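Local coordinates for MobB protein homolog (Geobacillus stearothermophilus, PDB 1XJC) that probably binds a nucleotide through a P-loop and, as a MobB homolog, may take part in making the guanine dinucleotide form of the molybdenum cofactor, at residues A[9-20]-A[114-125]. Sequence-based numbering, arbitrary orientation.
Sequences VVGYKHSGKTTL and VLVRSEEDWASL
Leu115 is the main bump, filling a hollow beside the turn into helix 17-30: its CD1 meets Val9 CG1 at 3.4 Å, tighter than usual for two carbons, and also reaches Lys17 and Leu20, while CD2 lies against the Gly16 backbone, 3.3 Å from Gly16 C. Beside it the strands pair in parallel, Leu115 N donating to Val10 O at 2.8 Å and 174°. Tyr12 is the second bump, lodged against helix 119-125. With CG anti to its own carbonyl carbon (chi1 -64°), the ring reaches across to that helix; Leu125 CG lies 3.6 Å from Tyr12 CE2, and Ser124 OG, near the ring plane, shares a hydrogen bond of 2.8 Å with Tyr12 OH. Arg117 bends at chi3 (-61°) and holds Asp121 side-on, NE to OD2 and NH2 to OD1, each oxygen using its syn lone pair. This two-point grip fixes how the guanidinium is turned, with Tyr12 CB over one face, 3.7 Å from its plane, while NH1 makes a weak bond to Lys13 O. Cut back to an alanine here, Arg117 would probably leave the Asp121 carboxylate without its charged mate and open a gap beside Tyr12 CB. A water bridges Tyr12 N, Leu115 O and Asp121 OD2. The sequence and strand-loop-helix shape of 9-20 are consistent with a Walker A P-loop; Lys17, extended beyond CG, brings NZ to Gly11 O at a doubtfully short 2.5 Å. Strand 6-10 runs between strands 99-103 and 112-116 in the parallel sheet; helix 154-166 packs on Leu20, and strand 131-136 flanks Val114.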
loop_
_atom_site.group_PDB
_atom_site.type_symbol
_atom_site.label_atom_id
_atom_site.label_comp_id
_atom_site.label_asym_id
_atom_site.label_seq_id
_atom_site.Cartn_x
_atom_site.Cartn_y
_atom_site.Cartn_z
ATOM N N VAL A 9 -1.901 -0.270 1.957
ATOM C CA VAL A 9 -2.583 -1.508 1.632
ATOM C C VAL A 9 -2.442 -2.324 2.908
ATOM O O VAL A 9 -1.326 -2.667 3.316
ATOM C CB VAL A 9 -1.908 -2.225 0.443
ATOM C CG1 VAL A 9 -2.495 -3.645 0.287
ATOM C CG2 VAL A 9 -2.124 -1.409 -0.846
ATOM N N VAL A 10 -3.563 -2.596 3.571
ATOM C CA VAL A 10 -3.532 -3.355 4.820
ATOM C C VAL A 10 -4.378 -4.626 4.763
ATOM O O VAL A 10 -5.417 -4.672 4.087
ATOM C CB VAL A 10 -4.017 -2.488 6.016
ATOM C CG1 VAL A 10 -3.104 -1.276 6.174
ATOM C CG2 VAL A 10 -5.465 -2.025 5.786
ATOM N N GLY A 11 -3.927 -5.652 5.482
ATOM C CA GLY A 11 -4.640 -6.913 5.516
ATOM C C GLY A 11 -3.774 -8.016 6.099
ATOM O O GLY A 11 -2.540 -7.887 6.182
ATOM N N TYR A 12 -4.416 -9.108 6.500
ATOM C CA TYR A 12 -3.708 -10.236 7.080
ATOM C C TYR A 12 -3.067 -11.102 5.994
ATOM O O TYR A 12 -3.181 -10.805 4.798
ATOM C CB TYR A 12 -4.682 -11.036 7.947
ATOM C CG TYR A 12 -5.186 -10.223 9.131
ATOM C CD1 TYR A 12 -4.301 -9.793 10.125
ATOM C CD2 TYR A 12 -6.529 -9.842 9.236
ATOM C CE1 TYR A 12 -4.740 -9.003 11.193
ATOM C CE2 TYR A 12 -6.978 -9.053 10.296
ATOM C CZ TYR A 12 -6.080 -8.638 11.271
ATOM O OH TYR A 12 -6.506 -7.873 12.335
ATOM N N LYS A 13 -2.377 -12.156 6.418
ATOM C CA LYS A 13 -1.702 -13.074 5.492
ATOM C C LYS A 13 -2.666 -13.645 4.452
ATOM O O LYS A 13 -3.785 -14.015 4.788
ATOM C CB LYS A 13 -1.041 -14.218 6.280
ATOM C CG LYS A 13 -0.626 -15.412 5.423
ATOM C CD LYS A 13 0.675 -16.047 5.889
ATOM C CE LYS A 13 1.864 -15.147 5.554
ATOM N NZ LYS A 13 3.168 -15.764 5.950
ATOM N N HIS A 14 -2.227 -13.684 3.194
ATOM C CA HIS A 14 -3.032 -14.219 2.082
ATOM C C HIS A 14 -4.376 -13.513 1.901
ATOM O O HIS A 14 -5.322 -14.107 1.394
ATOM C CB HIS A 14 -3.278 -15.727 2.282
ATOM C CG HIS A 14 -2.023 -16.521 2.496
ATOM N ND1 HIS A 14 -2.003 -17.707 3.200
ATOM C CD2 HIS A 14 -0.751 -16.317 2.075
ATOM C CE1 HIS A 14 -0.774 -18.199 3.201
ATOM N NE2 HIS A 14 0.004 -17.376 2.524
ATOM N N SER A 15 -4.469 -12.255 2.324
ATOM C CA SER A 15 -5.706 -11.503 2.166
ATOM C C SER A 15 -5.878 -11.014 0.723
ATOM O O SER A 15 -6.991 -10.691 0.295
ATOM C CB SER A 15 -5.699 -10.304 3.112
ATOM O OG SER A 15 -4.587 -9.455 2.869
ATOM N N GLY A 16 -4.772 -10.964 -0.018
ATOM C CA GLY A 16 -4.794 -10.492 -1.398
ATOM C C GLY A 16 -3.978 -9.216 -1.608
ATOM O O GLY A 16 -3.944 -8.652 -2.717
ATOM N N LYS A 17 -3.300 -8.746 -0.561
ATOM C CA LYS A 17 -2.503 -7.536 -0.704
ATOM C C LYS A 17 -1.377 -7.657 -1.736
ATOM O O LYS A 17 -1.012 -6.659 -2.351
ATOM C CB LYS A 17 -1.962 -7.066 0.660
ATOM C CG LYS A 17 -1.371 -8.130 1.520
ATOM C CD LYS A 17 -1.171 -7.640 2.955
ATOM C CE LYS A 17 -0.497 -8.707 3.790
ATOM N NZ LYS A 17 -0.246 -8.221 5.172
ATOM N N THR A 18 -0.839 -8.864 -1.940
ATOM C CA THR A 18 0.212 -9.067 -2.943
ATOM C C THR A 18 -0.355 -8.810 -4.350
ATOM O O THR A 18 0.269 -8.174 -5.195
ATOM C CB THR A 18 0.746 -10.519 -2.897
ATOM O OG1 THR A 18 1.347 -10.771 -1.621
ATOM C CG2 THR A 18 1.761 -10.754 -4.016
ATOM N N THR A 19 -1.544 -9.333 -4.604
ATOM C CA THR A 19 -2.198 -9.124 -5.882
ATOM C C THR A 19 -2.438 -7.624 -6.089
ATOM O O THR A 19 -2.068 -7.078 -7.123
ATOM C CB THR A 19 -3.526 -9.907 -5.937
ATOM O OG1 THR A 19 -3.225 -11.294 -6.148
ATOM C CG2 THR A 19 -4.446 -9.385 -7.067
ATOM N N LEU A 20 -3.031 -6.952 -5.102
ATOM C CA LEU A 20 -3.279 -5.513 -5.225
ATOM C C LEU A 20 -1.993 -4.708 -5.438
ATOM O O LEU A 20 -1.921 -3.894 -6.356
ATOM C CB LEU A 20 -3.999 -4.967 -3.998
ATOM C CG LEU A 20 -4.201 -3.444 -4.066
ATOM C CD1 LEU A 20 -5.072 -3.083 -5.284
ATOM C CD2 LEU A 20 -4.858 -2.967 -2.784
ATOM N N VAL A 114 -8.349 -1.697 2.440
ATOM C CA VAL A 114 -8.309 -2.811 3.367
ATOM C C VAL A 114 -8.695 -4.103 2.636
ATOM O O VAL A 114 -9.734 -4.156 1.954
ATOM C CB VAL A 114 -9.293 -2.570 4.549
ATOM C CG1 VAL A 114 -9.249 -3.762 5.517
ATOM C CG2 VAL A 114 -8.944 -1.256 5.283
ATOM N N LEU A 115 -7.847 -5.122 2.754
ATOM C CA LEU A 115 -8.104 -6.418 2.139
ATOM C C LEU A 115 -8.554 -7.373 3.241
ATOM O O LEU A 115 -7.916 -7.472 4.306
ATOM C CB LEU A 115 -6.850 -6.947 1.438
ATOM C CG LEU A 115 -6.636 -6.241 0.091
ATOM C CD1 LEU A 115 -5.378 -5.434 0.143
ATOM C CD2 LEU A 115 -6.588 -7.265 -1.045
ATOM N N VAL A 116 -9.665 -8.060 2.998
ATOM C CA VAL A 116 -10.208 -8.967 3.997
ATOM C C VAL A 116 -10.597 -10.315 3.406
ATOM O O VAL A 116 -11.200 -10.382 2.332
ATOM C CB VAL A 116 -11.460 -8.344 4.702
ATOM C CG1 VAL A 116 -11.086 -6.996 5.364
ATOM C CG2 VAL A 116 -12.576 -8.132 3.709
ATOM N N ARG A 117 -10.261 -11.383 4.123
ATOM C CA ARG A 117 -10.601 -12.731 3.676
ATOM C C ARG A 117 -11.988 -13.112 4.178
ATOM O O ARG A 117 -12.662 -13.971 3.600
ATOM C CB ARG A 117 -9.598 -13.744 4.236
ATOM C CG ARG A 117 -8.144 -13.411 3.940
ATOM C CD ARG A 117 -7.216 -14.201 4.863
ATOM N NE ARG A 117 -7.461 -13.875 6.272
ATOM C CZ ARG A 117 -6.684 -14.266 7.285
ATOM N NH1 ARG A 117 -5.597 -15.005 7.059
ATOM N NH2 ARG A 117 -6.996 -13.917 8.526
ATOM N N SER A 118 -12.425 -12.438 5.232
ATOM C CA SER A 118 -13.690 -12.789 5.865
ATOM C C SER A 118 -14.309 -11.653 6.669
ATOM O O SER A 118 -13.704 -10.599 6.861
ATOM C CB SER A 118 -13.427 -13.939 6.827
ATOM O OG SER A 118 -12.454 -13.523 7.781
ATOM N N GLU A 119 -15.514 -11.903 7.167
ATOM C CA GLU A 119 -16.212 -10.930 7.984
ATOM C C GLU A 119 -15.388 -10.752 9.258
ATOM O O GLU A 119 -15.297 -9.650 9.794
ATOM C CB GLU A 119 -17.625 -11.434 8.308
ATOM C CG GLU A 119 -18.405 -10.582 9.302
ATOM C CD GLU A 119 -18.463 -9.113 8.913
ATOM O OE1 GLU A 119 -18.652 -8.815 7.714
ATOM O OE2 GLU A 119 -18.331 -8.255 9.819
ATOM N N GLU A 120 -14.769 -11.836 9.721
ATOM C CA GLU A 120 -13.930 -11.800 10.921
ATOM C C GLU A 120 -12.725 -10.864 10.743
ATOM O O GLU A 120 -12.382 -10.103 11.661
ATOM C CB GLU A 120 -13.440 -13.211 11.274
ATOM C CG GLU A 120 -12.506 -13.261 12.474
ATOM C CD GLU A 120 -12.112 -14.685 12.868
ATOM O OE1 GLU A 120 -13.015 -15.488 13.201
ATOM O OE2 GLU A 120 -10.897 -15.000 12.852
ATOM N N ASP A 121 -12.068 -10.930 9.582
ATOM C CA ASP A 121 -10.936 -10.036 9.313
ATOM C C ASP A 121 -11.439 -8.588 9.363
ATOM O O ASP A 121 -10.786 -7.707 9.917
ATOM C CB ASP A 121 -10.369 -10.236 7.903
ATOM C CG ASP A 121 -9.381 -11.377 7.801
ATOM O OD1 ASP A 121 -9.118 -12.066 8.794
ATOM O OD2 ASP A 121 -8.852 -11.581 6.690
ATOM N N TRP A 122 -12.587 -8.348 8.732
ATOM C CA TRP A 122 -13.166 -7.009 8.655
ATOM C C TRP A 122 -13.537 -6.453 10.020
ATOM O O TRP A 122 -13.397 -5.251 10.261
ATOM C CB TRP A 122 -14.407 -7.021 7.760
ATOM C CG TRP A 122 -15.121 -5.689 7.662
ATOM C CD1 TRP A 122 -16.442 -5.442 7.941
ATOM C CD2 TRP A 122 -14.551 -4.433 7.269
ATOM N NE1 TRP A 122 -16.723 -4.114 7.742
ATOM C CE2 TRP A 122 -15.583 -3.468 7.334
ATOM C CE3 TRP A 122 -13.258 -4.024 6.873
ATOM C CZ2 TRP A 122 -15.369 -2.116 7.019
ATOM C CZ3 TRP A 122 -13.045 -2.678 6.561
ATOM C CH2 TRP A 122 -14.099 -1.740 6.636
ATOM N N ALA A 123 -14.027 -7.316 10.901
ATOM C CA ALA A 123 -14.407 -6.890 12.246
ATOM C C ALA A 123 -13.204 -6.313 12.989
ATOM O O ALA A 123 -13.339 -5.350 13.738
ATOM C CB ALA A 123 -14.993 -8.066 13.026
ATOM N N SER A 124 -12.023 -6.880 12.785
ATOM C CA SER A 124 -10.857 -6.357 13.485
ATOM C C SER A 124 -10.108 -5.258 12.738
ATOM O O SER A 124 -9.214 -4.631 13.313
ATOM C CB SER A 124 -9.880 -7.480 13.810
ATOM O OG SER A 124 -9.258 -7.961 12.636
ATOM N N LEU A 125 -10.465 -5.021 11.472
ATOM C CA LEU A 125 -9.794 -4.006 10.658
ATOM C C LEU A 125 -10.657 -2.783 10.325
ATOM O O LEU A 125 -10.140 -1.778 9.860
ATOM C CB LEU A 125 -9.296 -4.630 9.342
ATOM C CG LEU A 125 -8.263 -5.772 9.432
ATOM C CD1 LEU A 125 -8.026 -6.365 8.064
ATOM C CD2 LEU A 125 -6.968 -5.267 10.011
HETATM O O HOH W 1 -7.180 -9.398 5.988
#